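Local coordinates for bifunctional endomannanase/endoglucanase (Caldanaerobius polysaccharolyticus, PDB 3W0K), which probably cleaves internal glycosidic bonds in mannan and in cellulose-type glucan, as a TIM-barrel glycoside hydrolase of family 5, at residues L81-H84 against R85-G88; K123-S127 against K128-F132; P139-Q143 against Y144-R148; N263-N267 against D268-R272; L290-F293 against K294-G298. One frame throughout, in Å; residues are numbered along the deposited sequence.

Contact 1. Residues L81-H84 against R85-G88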
loop_
_atom_site.group_PDB
_atom_site.type_symbol
_atom_site.label_atom_id
_atom_site.label_comp_id
_atom_site.label_asym_id
_atom_site.label_seq_id
_atom_site.Cartn_x
_atom_site.Cartn_y
_atom_site.Cartn_z
ATOM N N LEU A 81 6.128 6.780 -3.043
ATOM C CA LEU A 81 5.069 7.391 -3.845
ATOM C C LEU A 81 4.372 6.323 -4.675
ATOM O O LEU A 81 5.018 5.594 -5.426
ATOM C CB LEU A 81 5.657 8.466 -4.766
ATOM C CG LEU A 81 4.689 9.171 -5.719
ATOM C CD1 LEU A 81 3.649 9.963 -4.943
ATOM C CD2 LEU A 81 5.477 10.089 -6.652
ATOM N N ASN A 82 3.049 6.256 -4.558
ATOM C CA ASN A 82 2.261 5.262 -5.279
ATOM C C ASN A 82 1.117 5.859 -6.088
ATOM O O ASN A 82 0.454 6.789 -5.634
ATOM C CB ASN A 82 1.672 4.256 -4.272
ATOM C CG ASN A 82 0.563 3.395 -4.873
ATOM O OD1 ASN A 82 -0.612 3.547 -4.533
ATOM N ND2 ASN A 82 0.933 2.501 -5.782
ATOM N N LEU A 83 0.905 5.349 -7.300
ATOM C CA LEU A 83 -0.240 5.797 -8.083
ATOM C C LEU A 83 -1.349 4.823 -7.684
ATOM O O LEU A 83 -1.295 3.637 -8.023
ATOM C CB LEU A 83 0.014 5.718 -9.594
ATOM C CG LEU A 83 0.894 6.796 -10.231
ATOM C CD1 LEU A 83 0.833 6.659 -11.750
ATOM C CD2 LEU A 83 0.416 8.181 -9.819
ATOM N N HIS A 84 -2.286 5.300 -6.868
ATOM C CA HIS A 84 -3.397 4.471 -6.407
ATOM C C HIS A 84 -4.439 4.389 -7.512
ATOM O O HIS A 84 -4.984 3.315 -7.793
ATOM C CB HIS A 84 -4.005 5.037 -5.131
ATOM C CG HIS A 84 -4.943 4.089 -4.460
ATOM N ND1 HIS A 84 -6.299 4.096 -4.699
ATOM C CD2 HIS A 84 -4.716 3.065 -3.605
ATOM C CE1 HIS A 84 -6.867 3.112 -4.025
ATOM N NE2 HIS A 84 -5.928 2.472 -3.353
ATOM N N ARG A 85 -4.797 5.553 -8.043
ATOM C CA ARG A 85 -5.683 5.627 -9.193
ATOM C C ARG A 85 -4.695 6.129 -10.236
ATOM O O ARG A 85 -4.103 7.205 -10.083
ATOM C CB ARG A 85 -6.839 6.619 -9.026
ATOM C CG ARG A 85 -7.674 6.739 -10.317
ATOM C CD ARG A 85 -8.951 7.549 -10.141
ATOM N NE ARG A 85 -9.926 6.862 -9.297
ATOM C CZ ARG A 85 -10.790 5.943 -9.718
ATOM N NH1 ARG A 85 -10.824 5.573 -10.995
ATOM N NH2 ARG A 85 -11.622 5.381 -8.848
ATOM N N ALA A 86 -4.418 5.269 -11.205
ATOM C CA ALA A 86 -3.488 5.563 -12.287
ATOM C C ALA A 86 -4.273 5.658 -13.584
ATOM O O ALA A 86 -5.443 5.283 -13.628
ATOM C CB ALA A 86 -2.457 4.433 -12.389
ATOM N N PRO A 87 -3.665 6.218 -14.643
ATOM C CA PRO A 87 -4.384 6.315 -15.916
ATOM C C PRO A 87 -4.909 4.941 -16.329
ATOM O O PRO A 87 -4.132 4.005 -16.556
ATOM C CB PRO A 87 -3.299 6.797 -16.874
ATOM C CG PRO A 87 -2.506 7.719 -16.010
ATOM C CD PRO A 87 -2.383 6.949 -14.707
ATOM N N GLY A 88 -6.231 4.812 -16.363
ATOM C CA GLY A 88 -6.846 3.557 -16.751
ATOM C C GLY A 88 -7.034 2.502 -15.676
ATOM O O GLY A 88 -7.396 1.371 -16.001
#
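The side chain of Leu-83 folds over the methyl group of Ala-86, three residues further on, where the third strand of the TIM barrel, 78-83, gives way to the loop leading to helix 105-121. Leu-83 CB lies 3.9 Å from Ala-86 CB, and CD1 completes the cover at 4.0 Å from the same methyl carbon. This reach depends on a first torsion of -76°, which sets CG beside the backbone N and opposite the carbonyl carbon. Farther along, the same CD1 passes Pro-87 CD at 4.4 Å, a looser touch. Leu-83, Ala-86 and Pro-87 all pack on helix 105-121, where Trp-115, Phe-111 and Gln-114 respectively meet them, so this apolar cluster belongs to the layer between strand and helix.

The chain turns a corner at His-84, and its ring leaves on a different course from Leu-83. At the ring's far end NE2 is hydrogen-bonded to a bound Tris molecule, probably from the crystallisation liquor, and Tyr-12 packs against the ring edge-to-face. That is consistent with a pocket at the C-terminal ends of the strands, where TIM-barrel enzymes carry their active sites. Arg-85 bends at its third torsion (-69°), and its guanidinium stays within the loop: NH1 forms a salt bridge with Glu-97, and NH2 donates to Arg-93 O.

Contact 2. Residues K123-S127 against K128-F132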
loop_
_atom_site.group_PDB
_atom_site.type_symbol
_atom_site.label_atom_id
_atom_site.label_comp_id
_atom_site.label_asym_id
_atom_site.label_seq_id
_atom_site.Cartn_x
_atom_site.Cartn_y
_atom_site.Cartn_z
ATOM N N LYS A 123 15.080 13.032 -9.919
ATOM C CA LYS A 123 16.378 12.437 -10.235
ATOM C C LYS A 123 17.427 13.041 -9.308
ATOM O O LYS A 123 17.519 14.262 -9.181
ATOM C CB LYS A 123 16.772 12.694 -11.690
ATOM C CG LYS A 123 18.094 12.032 -12.061
ATOM C CD LYS A 123 18.475 12.289 -13.498
ATOM C CE LYS A 123 19.823 11.658 -13.806
ATOM N NZ LYS A 123 20.230 11.895 -15.215
ATOM N N GLY A 124 18.192 12.183 -8.645
ATOM C CA GLY A 124 19.208 12.672 -7.727
ATOM C C GLY A 124 18.841 12.389 -6.284
ATOM O O GLY A 124 19.721 12.303 -5.429
ATOM N N VAL A 125 17.543 12.281 -6.004
ATOM C CA VAL A 125 17.098 11.977 -4.646
ATOM C C VAL A 125 17.382 10.499 -4.389
ATOM O O VAL A 125 16.950 9.626 -5.147
ATOM C CB VAL A 125 15.596 12.277 -4.442
ATOM C CG1 VAL A 125 15.162 11.863 -3.040
ATOM C CG2 VAL A 125 15.327 13.764 -4.645
ATOM N N SER A 126 18.144 10.233 -3.337
ATOM C CA SER A 126 18.526 8.873 -2.974
ATOM C C SER A 126 17.339 7.961 -2.705
ATOM O O SER A 126 16.316 8.399 -2.176
ATOM C CB SER A 126 19.426 8.894 -1.737
ATOM O OG SER A 126 19.725 7.578 -1.310
ATOM N N SER A 127 17.489 6.688 -3.062
ATOM C CA SER A 127 16.439 5.706 -2.826
ATOM C C SER A 127 16.283 5.442 -1.335
ATOM O O SER A 127 15.328 4.800 -0.904
ATOM C CB SER A 127 16.722 4.413 -3.583
ATOM O OG SER A 127 16.515 4.623 -4.966
ATOM N N LYS A 128 17.233 5.932 -0.547
ATOM C CA LYS A 128 17.156 5.794 0.898
ATOM C C LYS A 128 15.929 6.593 1.349
ATOM O O LYS A 128 15.226 6.202 2.281
ATOM C CB LYS A 128 18.424 6.368 1.543
ATOM C CG LYS A 128 18.429 6.363 3.058
ATOM C CD LYS A 128 19.790 6.787 3.582
ATOM C CE LYS A 128 19.802 6.868 5.096
ATOM N NZ LYS A 128 21.176 7.132 5.607
ATOM N N PHE A 129 15.632 7.662 0.611
ATOM C CA PHE A 129 14.516 8.545 0.931
ATOM C C PHE A 129 13.294 8.482 0.014
ATOM O O PHE A 129 12.222 8.953 0.395
ATOM C CB PHE A 129 15.013 9.993 0.990
ATOM C CG PHE A 129 15.948 10.264 2.131
ATOM C CD1 PHE A 129 15.449 10.526 3.399
ATOM C CD2 PHE A 129 17.327 10.247 1.941
ATOM C CE1 PHE A 129 16.306 10.768 4.470
ATOM C CE2 PHE A 129 18.196 10.488 3.007
ATOM C CZ PHE A 129 17.681 10.749 4.273
ATOM N N LEU A 130 13.436 7.906 -1.177
ATOM C CA LEU A 130 12.311 7.865 -2.107
ATOM C C LEU A 130 12.252 6.642 -3.013
ATOM O O LEU A 130 13.247 6.263 -3.629
ATOM C CB LEU A 130 12.323 9.134 -2.976
ATOM C CG LEU A 130 11.289 9.280 -4.097
ATOM C CD1 LEU A 130 9.887 9.428 -3.525
ATOM C CD2 LEU A 130 11.648 10.496 -4.935
ATOM N N SER A 131 11.068 6.036 -3.086
ATOM C CA SER A 131 10.834 4.887 -3.958
ATOM C C SER A 131 9.516 5.099 -4.703
ATOM O O SER A 131 8.667 5.880 -4.263
ATOM C CB SER A 131 10.810 3.571 -3.168
ATOM O OG SER A 131 9.774 3.542 -2.205
ATOM N N PHE A 132 9.372 4.425 -5.843
ATOM C CA PHE A 132 8.176 4.525 -6.679
ATOM C C PHE A 132 7.422 3.197 -6.700
ATOM O O PHE A 132 7.966 2.190 -7.149
ATOM C CB PHE A 132 8.560 4.857 -8.131
ATOM C CG PHE A 132 9.144 6.235 -8.338
ATOM C CD1 PHE A 132 9.098 7.209 -7.343
ATOM C CD2 PHE A 132 9.725 6.559 -9.563
ATOM C CE1 PHE A 132 9.619 8.485 -7.568
ATOM C CE2 PHE A 132 10.247 7.831 -9.797
ATOM C CZ PHE A 132 10.194 8.795 -8.796
#
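Ser-126 holds the turn into Lys-128, Phe-129 and Leu-130 with two oxygens. Its hydroxyl stands opposite the backbone N; a first torsion of 176° carries it forward along the chain, where it accepts a hydrogen bond from Lys-128 N: the OG to N distance is 3.1 Å and the angle at the hydrogen 165°. OG also rests against the base of the lysine, 3.4 Å from Lys-128 CB, whereas the rest of that fully extended side chain runs away from the turn. The carbonyl oxygen of Ser-126 serves two further donors. Phe-129 N approaches it at 3.0 Å from well above the carbonyl plane, and Leu-130 N adds a weak bond.

Apolar side chains add to the turn. Val-125 CG1, anti to its own nitrogen, meets Leu-130 CB at 3.9 Å, the two side chains crossing at a slant. Phe-129 has its CG anti to the carbonyl carbon (chi1 -67°), which brings the ring edge toward Ser-126, with CD2 4.4 Å from Ser-126 CB, a marginal contact. Ser-127 contributes within the turn: its CA-H points at Leu-130 O, 3.3 Å from CA. Its OG looks outward instead, hydrogen-bonded to Asp-168 O, just before strand 170-174, and to Glu-170 N, the first residue of that strand.

A serine hydroxyl bonded to the NH two residues on is an ST turn, here in the surface loop that carries the chain from helix 105-121 into the fourth strand of the TIM barrel.

Contact 3. Residues P139-Q143 against Y144-R148; sequences PNIGQ and YGLTR
Apolar contacts centre on Leu-146. Its CD1 lies 3.6 Å from Pro-139 CD, while CD2 reaches toward Ile-141 CG1 at 4.1 Å; with CG anti to the backbone N (chi1 -177°), the branch points at residues 139-141, one methyl to Pro-139 and the other to Ile-141. Pro-139 CB in turn sits at the edge of the Tyr-144 ring, 3.8 Å from CD2. Ile-141 CD1 lies over one face of the Arg-148 guanidinium, 3.6 Å from NE.

Hydrogen bonds shape two successive beta turns, type II over 140-143 and type I' over 143-146. Leu-146 N to Gln-143 O closes the type I' turn, and Gly-142 N, donating almost straight (169°) to Leu-146 O, ties the two together. The extended side chain of Gln-143 reaches back along the turn, and OE1 accepts Asn-140 N on a lone pair at 2.9 Å. A water links Gly-142 O, to which it donates, with Gly-145 N. Replacing Leu-146 by an alanine would probably open a gap beside Pro-139 CD and Ile-141 CG1.

The loop follows strand 130-133 and runs into helix 148-165: Thr-147 is its N-cap, and Arg-148, in its first turn, forms a salt bridge with Glu-185.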
loop_
_atom_site.group_PDB
_atom_site.type_symbol
_atom_site.label_atom_id
_atom_site.label_comp_id
_atom_site.label_asym_id
_atom_site.label_seq_id
_atom_site.Cartn_x
_atom_site.Cartn_y
_atom_site.Cartn_z
ATOM N N PRO A 139 -5.503 -6.005 -10.607
ATOM C CA PRO A 139 -6.601 -6.969 -10.502
ATOM C C PRO A 139 -6.222 -8.433 -10.659
ATOM O O PRO A 139 -5.054 -8.782 -10.845
ATOM C CB PRO A 139 -7.543 -6.519 -11.614
ATOM C CG PRO A 139 -6.594 -6.073 -12.677
ATOM C CD PRO A 139 -5.552 -5.289 -11.897
ATOM N N ASN A 140 -7.229 -9.291 -10.550
ATOM C CA ASN A 140 -7.014 -10.719 -10.703
ATOM C C ASN A 140 -6.768 -11.057 -12.161
ATOM O O ASN A 140 -7.164 -10.318 -13.066
ATOM C CB ASN A 140 -8.235 -11.500 -10.219
ATOM C CG ASN A 140 -8.289 -11.621 -8.713
ATOM O OD1 ASN A 140 -7.567 -12.426 -8.119
ATOM N ND2 ASN A 140 -9.146 -10.832 -8.086
ATOM N N ILE A 141 -6.056 -12.153 -12.381
ATOM C CA ILE A 141 -5.799 -12.625 -13.732
ATOM C C ILE A 141 -7.190 -12.955 -14.284
ATOM O O ILE A 141 -7.992 -13.612 -13.616
ATOM C CB ILE A 141 -4.914 -13.888 -13.698
ATOM C CG1 ILE A 141 -3.544 -13.538 -13.111
ATOM C CG2 ILE A 141 -4.766 -14.477 -15.096
ATOM C CD1 ILE A 141 -2.755 -14.744 -12.631
ATOM N N GLY A 142 -7.498 -12.434 -15.467
ATOM C CA GLY A 142 -8.805 -12.673 -16.056
ATOM C C GLY A 142 -9.778 -11.528 -15.836
ATOM O O GLY A 142 -10.910 -11.575 -16.319
ATOM N N GLN A 143 -9.359 -10.528 -15.064
ATOM C CA GLN A 143 -10.177 -9.348 -14.794
ATOM C C GLN A 143 -9.643 -8.192 -15.627
ATOM O O GLN A 143 -8.438 -7.937 -15.633
ATOM C CB GLN A 143 -10.083 -8.942 -13.325
ATOM C CG GLN A 143 -11.125 -9.518 -12.408
ATOM C CD GLN A 143 -11.136 -8.807 -11.066
ATOM O OE1 GLN A 143 -10.094 -8.648 -10.427
ATOM N NE2 GLN A 143 -12.312 -8.354 -10.643
ATOM N N TYR A 144 -10.541 -7.472 -16.293
ATOM C CA TYR A 144 -10.161 -6.334 -17.129
ATOM C C TYR A 144 -9.088 -6.717 -18.149
ATOM O O TYR A 144 -8.234 -5.901 -18.508
ATOM C CB TYR A 144 -9.670 -5.168 -16.258
ATOM C CG TYR A 144 -10.594 -4.817 -15.114
ATOM C CD1 TYR A 144 -11.899 -4.380 -15.349
ATOM C CD2 TYR A 144 -10.168 -4.933 -13.794
ATOM C CE1 TYR A 144 -12.751 -4.070 -14.293
ATOM C CE2 TYR A 144 -11.009 -4.625 -12.733
ATOM C CZ TYR A 144 -12.301 -4.193 -12.988
ATOM O OH TYR A 144 -13.136 -3.896 -11.940
ATOM N N GLY A 145 -9.118 -7.974 -18.587
ATOM C CA GLY A 145 -8.159 -8.449 -19.569
ATOM C C GLY A 145 -6.735 -8.669 -19.089
ATOM O O GLY A 145 -5.857 -8.951 -19.898
ATOM N N LEU A 146 -6.495 -8.565 -17.784
ATOM C CA LEU A 146 -5.144 -8.763 -17.265
ATOM C C LEU A 146 -4.694 -10.215 -17.328
ATOM O O LEU A 146 -5.468 -11.135 -17.053
ATOM C CB LEU A 146 -5.028 -8.261 -15.814
ATOM C CG LEU A 146 -3.637 -8.330 -15.153
ATOM C CD1 LEU A 146 -3.470 -7.226 -14.118
ATOM C CD2 LEU A 146 -3.388 -9.692 -14.502
ATOM N N THR A 147 -3.445 -10.404 -17.737
ATOM C CA THR A 147 -2.814 -11.720 -17.788
ATOM C C THR A 147 -1.441 -11.491 -17.170
ATOM O O THR A 147 -0.981 -10.349 -17.083
ATOM C CB THR A 147 -2.615 -12.242 -19.236
ATOM O OG1 THR A 147 -1.725 -11.376 -19.952
ATOM C CG2 THR A 147 -3.942 -12.329 -19.973
ATOM N N ARG A 148 -0.794 -12.550 -16.703
ATOM C CA ARG A 148 0.538 -12.381 -16.129
ATOM C C ARG A 148 1.476 -11.797 -17.180
ATOM O O ARG A 148 2.334 -10.972 -16.869
ATOM C CB ARG A 148 1.095 -13.711 -15.618
ATOM C CG ARG A 148 0.484 -14.196 -14.316
ATOM C CD ARG A 148 1.247 -15.401 -13.807
ATOM N NE ARG A 148 0.637 -16.006 -12.625
ATOM C CZ ARG A 148 0.897 -15.650 -11.370
ATOM N NH1 ARG A 148 1.756 -14.672 -11.105
ATOM N NH2 ARG A 148 0.325 -16.311 -10.372
HETATM O O HOH W 1 -11.189 -9.904 -18.475
#

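Contact 4. Residues N263-N267 against D268-R272; sequences NKTSN and DVAIR
Helix 267-284 follows directly on Ser-266, its N-cap residue, whose side chain engages Asp-268 and whose carbonyl engages Ala-270. The serine hydroxyl makes no capping bond to a backbone NH. It stands opposite its own nitrogen (first torsion -168°) and donates instead to Asp-268 OD2 at an OG to OD2 distance of 2.7 Å, meeting that oxygen nearly end-on. The carboxylate is brought there by a first torsion of 68°, which places CG between the backbone N and the carbonyl carbon, folded back over the start of the helix. An acid so near the N-terminal end of a helix would be expected to interact favourably with the helix dipole.

Regular alpha-helical bonding begins at once: Ala-270 N donates to Ser-266 O at 3.0 Å, and Ile-271 N to Asn-267 O at 2.9 Å. This helix follows the seventh strand of the TIM barrel, 254-259, and residues 263-266 form the end of the connecting loop. From that loop Thr-265 CG2 packs against Val-269 CG1 at 4.0 Å, the two side chains crossing at about a right angle; its hydroxyl is bonded to Leu-203 O. Val-269 CG2 also rests on Ser-266 CB, 4.0 Å away. On another flank Asn-267 ND2 approaches Ile-271 CG1 at 3.8 Å, and the other end of its amide, OD1, accepts a hydrogen bond from Arg-304 NE.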
loop_
_atom_site.group_PDB
_atom_site.type_symbol
_atom_site.label_atom_id
_atom_site.label_comp_id
_atom_site.label_asym_id
_atom_site.label_seq_id
_atom_site.Cartn_x
_atom_site.Cartn_y
_atom_site.Cartn_z
ATOM N N ASN A 263 -12.632 -1.129 11.524
ATOM C CA ASN A 263 -13.110 -0.893 12.887
ATOM C C ASN A 263 -14.456 -1.461 13.334
ATOM O O ASN A 263 -15.020 -0.999 14.329
ATOM C CB ASN A 263 -13.042 0.607 13.203
ATOM C CG ASN A 263 -14.076 1.422 12.436
ATOM O OD1 ASN A 263 -14.723 0.927 11.512
ATOM N ND2 ASN A 263 -14.239 2.676 12.832
ATOM N N LYS A 264 -14.970 -2.457 12.618
ATOM C CA LYS A 264 -16.244 -3.070 12.993
ATOM C C LYS A 264 -16.027 -4.421 13.673
ATOM O O LYS A 264 -16.924 -4.958 14.324
ATOM C CB LYS A 264 -17.153 -3.217 11.771
ATOM C CG LYS A 264 -17.572 -1.890 11.163
ATOM C CD LYS A 264 -18.273 -1.008 12.184
ATOM C CE LYS A 264 -18.653 0.333 11.578
ATOM N NZ LYS A 264 -19.342 1.212 12.562
ATOM N N THR A 265 -14.816 -4.947 13.531
ATOM C CA THR A 265 -14.421 -6.221 14.121
ATOM C C THR A 265 -14.131 -6.002 15.602
ATOM O O THR A 265 -13.605 -4.955 15.982
ATOM C CB THR A 265 -13.146 -6.744 13.426
ATOM O OG1 THR A 265 -13.424 -6.956 12.038
ATOM C CG2 THR A 265 -12.661 -8.045 14.057
ATOM N N SER A 266 -14.494 -6.968 16.442
ATOM C CA SER A 266 -14.244 -6.845 17.877
ATOM C C SER A 266 -12.738 -6.695 18.078
ATOM O O SER A 266 -11.950 -7.390 17.432
ATOM C CB SER A 266 -14.760 -8.072 18.628
ATOM O OG SER A 266 -14.758 -7.833 20.024
ATOM N N ASN A 267 -12.342 -5.793 18.972
ATOM C CA ASN A 267 -10.925 -5.549 19.201
ATOM C C ASN A 267 -10.110 -6.747 19.658
ATOM O O ASN A 267 -8.963 -6.901 19.247
ATOM C CB ASN A 267 -10.703 -4.378 20.153
ATOM C CG ASN A 267 -9.320 -3.790 20.012
ATOM O OD1 ASN A 267 -8.923 -3.378 18.919
ATOM N ND2 ASN A 267 -8.562 -3.775 21.102
ATOM N N ASP A 268 -10.682 -7.589 20.517
ATOM C CA ASP A 268 -9.956 -8.764 20.989
ATOM C C ASP A 268 -9.642 -9.692 19.814
ATOM O O ASP A 268 -8.559 -10.269 19.742
ATOM C CB ASP A 268 -10.749 -9.506 22.076
ATOM C CG ASP A 268 -12.015 -10.156 21.547
ATOM O OD1 ASP A 268 -12.210 -11.364 21.800
ATOM O OD2 ASP A 268 -12.815 -9.465 20.883
ATOM N N VAL A 269 -10.580 -9.783 18.874
ATOM C CA VAL A 269 -10.420 -10.613 17.685
ATOM C C VAL A 269 -9.361 -10.011 16.758
ATOM O O VAL A 269 -8.504 -10.726 16.231
ATOM C CB VAL A 269 -11.765 -10.757 16.931
ATOM C CG1 VAL A 269 -11.574 -11.510 15.620
ATOM C CG2 VAL A 269 -12.777 -11.487 17.811
ATOM N N ALA A 270 -9.408 -8.693 16.588
ATOM C CA ALA A 270 -8.449 -7.992 15.737
ATOM C C ALA A 270 -7.033 -8.143 16.280
ATOM O O ALA A 270 -6.108 -8.461 15.533
ATOM C CB ALA A 270 -8.820 -6.520 15.628
ATOM N N ILE A 271 -6.873 -7.924 17.584
ATOM C CA ILE A 271 -5.570 -8.046 18.230
ATOM C C ILE A 271 -5.009 -9.458 18.079
ATOM O O ILE A 271 -3.832 -9.624 17.788
ATOM C CB ILE A 271 -5.642 -7.650 19.731
ATOM C CG1 ILE A 271 -5.794 -6.130 19.863
ATOM C CG2 ILE A 271 -4.405 -8.138 20.486
ATOM C CD1 ILE A 271 -4.557 -5.341 19.442
ATOM N N ARG A 272 -5.866 -10.467 18.239
ATOM C CA ARG A 272 -5.438 -11.859 18.110
ATOM C C ARG A 272 -4.888 -12.121 16.706
ATOM O O ARG A 272 -3.878 -12.806 16.537
ATOM C CB ARG A 272 -6.606 -12.810 18.403
ATOM C CG ARG A 272 -6.238 -14.283 18.335
ATOM C CD ARG A 272 -5.173 -14.635 19.357
ATOM N NE ARG A 272 -4.697 -16.006 19.192
ATOM C CZ ARG A 272 -3.727 -16.373 18.360
ATOM N NH1 ARG A 272 -3.114 -15.466 17.604
ATOM N NH2 ARG A 272 -3.358 -17.646 18.295
#

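Contact 5. Residues L290-F293 against K294-G298; sequences LWNF and KGPFG
Asn-292 OD1 accepts a hydrogen bond from Phe-297 N, at 3.0 Å and 153°, with the donor tilted modestly from the amide's carbonyl plane. The same oxygen lies at the edge of the phenylalanine ring and 3.4 Å from Phe-297 CB. A first torsion of -70° directs the amide across the loop, and Asn-292 CB lies 3.3 Å from Lys-294 O. Beside it Trp-291 presents the edge of its indole to the face of Phe-297, a T-shaped pair with planes 83° apart; Trp-291 CD1 comes 3.6 Å from Phe-297 CD1. Leu-290 CG rests 3.3 Å from Phe-297 O. An alanine in place of Asn-292 removes OD1, which would probably leave Phe-297 N without this bond and the ring less firmly set against the tryptophan.

A type I turn from Gly-295 to Gly-298 positions the phenylalanine, closed by Gly-298 N to Gly-295 O. Gly-298 CA sits 3.1 Å from Asn-292 O in a CA-H...O contact, and a side chain there would collide with Phe-293 O. Farther out, Tyr-12 meets Trp-291 edge-to-face, and Lys-294 NZ forms a salt bridge with Asp-24.

The loop leaves the eighth barrel strand, 287-290, and Trp-291 lies close to a bound Tris molecule. Directional contacts thus hold Phe-297 against Trp-291, and the nearby Tris is consistent with the tryptophan lying at the active-site pocket of the barrel.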
loop_
_atom_site.group_PDB
_atom_site.type_symbol
_atom_site.label_atom_id
_atom_site.label_comp_id
_atom_site.label_asym_id
_atom_site.label_seq_id
_atom_site.Cartn_x
_atom_site.Cartn_y
_atom_site.Cartn_z
ATOM N N LEU A 290 1.049 0.030 8.009
ATOM C CA LEU A 290 -0.377 -0.015 8.337
ATOM C C LEU A 290 -1.144 0.924 7.402
ATOM O O LEU A 290 -0.637 1.989 7.034
ATOM C CB LEU A 290 -0.590 0.388 9.802
ATOM C CG LEU A 290 -1.872 -0.097 10.484
ATOM C CD1 LEU A 290 -1.848 -1.612 10.644
ATOM C CD2 LEU A 290 -2.008 0.568 11.840
ATOM N N TRP A 291 -2.359 0.538 7.020
ATOM C CA TRP A 291 -3.148 1.356 6.098
ATOM C C TRP A 291 -3.455 2.775 6.585
ATOM O O TRP A 291 -3.413 3.717 5.798
ATOM C CB TRP A 291 -4.428 0.632 5.665
ATOM C CG TRP A 291 -5.290 1.469 4.760
ATOM C CD1 TRP A 291 -6.588 1.825 4.971
ATOM C CD2 TRP A 291 -4.894 2.101 3.532
ATOM N NE1 TRP A 291 -7.027 2.647 3.957
ATOM C CE2 TRP A 291 -6.005 2.831 3.062
ATOM C CE3 TRP A 291 -3.705 2.125 2.788
ATOM C CZ2 TRP A 291 -5.966 3.580 1.880
ATOM C CZ3 TRP A 291 -3.665 2.871 1.610
ATOM C CH2 TRP A 291 -4.790 3.587 1.171
ATOM N N ASN A 292 -3.787 2.930 7.864
ATOM C CA ASN A 292 -4.065 4.264 8.409
ATOM C C ASN A 292 -3.201 4.520 9.638
ATOM O O ASN A 292 -2.705 3.581 10.270
ATOM C CB ASN A 292 -5.518 4.400 8.900
ATOM C CG ASN A 292 -6.548 4.404 7.791
ATOM O OD1 ASN A 292 -7.691 4.013 8.017
ATOM N ND2 ASN A 292 -6.183 4.905 6.618
ATOM N N PHE A 293 -2.991 5.800 9.936
ATOM C CA PHE A 293 -2.299 6.213 11.151
ATOM C C PHE A 293 -3.528 6.611 11.973
ATOM O O PHE A 293 -3.831 6.007 13.000
ATOM C CB PHE A 293 -1.386 7.417 10.914
ATOM C CG PHE A 293 -0.816 7.985 12.177
ATOM C CD1 PHE A 293 0.073 7.243 12.946
ATOM C CD2 PHE A 293 -1.214 9.240 12.632
ATOM C CE1 PHE A 293 0.556 7.740 14.157
ATOM C CE2 PHE A 293 -0.738 9.748 13.840
ATOM C CZ PHE A 293 0.149 8.992 14.603
ATOM N N LYS A 294 -4.246 7.622 11.487
ATOM C CA LYS A 294 -5.502 8.051 12.093
ATOM C C LYS A 294 -6.552 7.469 11.154
ATOM O O LYS A 294 -6.356 7.452 9.936
ATOM C CB LYS A 294 -5.620 9.579 12.129
ATOM C CG LYS A 294 -4.886 10.219 13.289
ATOM C CD LYS A 294 -4.992 11.732 13.251
ATOM C CE LYS A 294 -4.162 12.313 12.126
ATOM N NZ LYS A 294 -4.236 13.800 12.118
ATOM N N GLY A 295 -7.633 6.938 11.715
ATOM C CA GLY A 295 -8.672 6.349 10.888
ATOM C C GLY A 295 -9.018 4.939 11.330
ATOM O O GLY A 295 -8.359 4.390 12.211
ATOM N N PRO A 296 -10.029 4.311 10.706
ATOM C CA PRO A 296 -10.480 2.951 11.031
ATOM C C PRO A 296 -9.392 1.879 11.037
ATOM O O PRO A 296 -9.419 0.980 11.876
ATOM C CB PRO A 296 -11.534 2.681 9.960
ATOM C CG PRO A 296 -12.102 4.039 9.705
ATOM C CD PRO A 296 -10.860 4.892 9.637
ATOM N N PHE A 297 -8.460 1.958 10.087
ATOM C CA PHE A 297 -7.357 0.998 9.991
ATOM C C PHE A 297 -6.100 1.508 10.699
ATOM O O PHE A 297 -5.000 0.998 10.456
ATOM C CB PHE A 297 -6.994 0.736 8.522
ATOM C CG PHE A 297 -7.972 -0.131 7.782
ATOM C CD1 PHE A 297 -9.096 0.421 7.179
ATOM C CD2 PHE A 297 -7.736 -1.496 7.641
ATOM C CE1 PHE A 297 -9.974 -0.376 6.440
ATOM C CE2 PHE A 297 -8.605 -2.302 6.906
ATOM C CZ PHE A 297 -9.728 -1.739 6.304
ATOM N N GLY A 298 -6.253 2.498 11.575
ATOM C CA GLY A 298 -5.094 3.061 12.256
ATOM C C GLY A 298 -4.899 2.708 13.718
ATOM O O GLY A 298 -5.514 1.777 14.243
#

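In the fold
Contact 1 is buried and contact 5 partly so, and each leaves the C-terminal end of a barrel strand; their nearest atoms are about 5 Å apart, and both approach the bound Tris. Contacts 2 and 3 lie at the surface, where turns closed by backbone and side-chain bonds shape the loops. Contacts 1 and 2 share the sheet through neighbouring strands, linked by a probable hydrogen bond from Leu-81 N to Ser-131 O. Contact 4, a helix start, touches contact 5 by packing of Asn-263 on Pro-296, yet is far from contact 2, with centres about 37 Å apart. Apolar packing dominates contact 1, serine hydroxyls mark contacts 2 and 4, and aromatic stacking sets contact 5 apart.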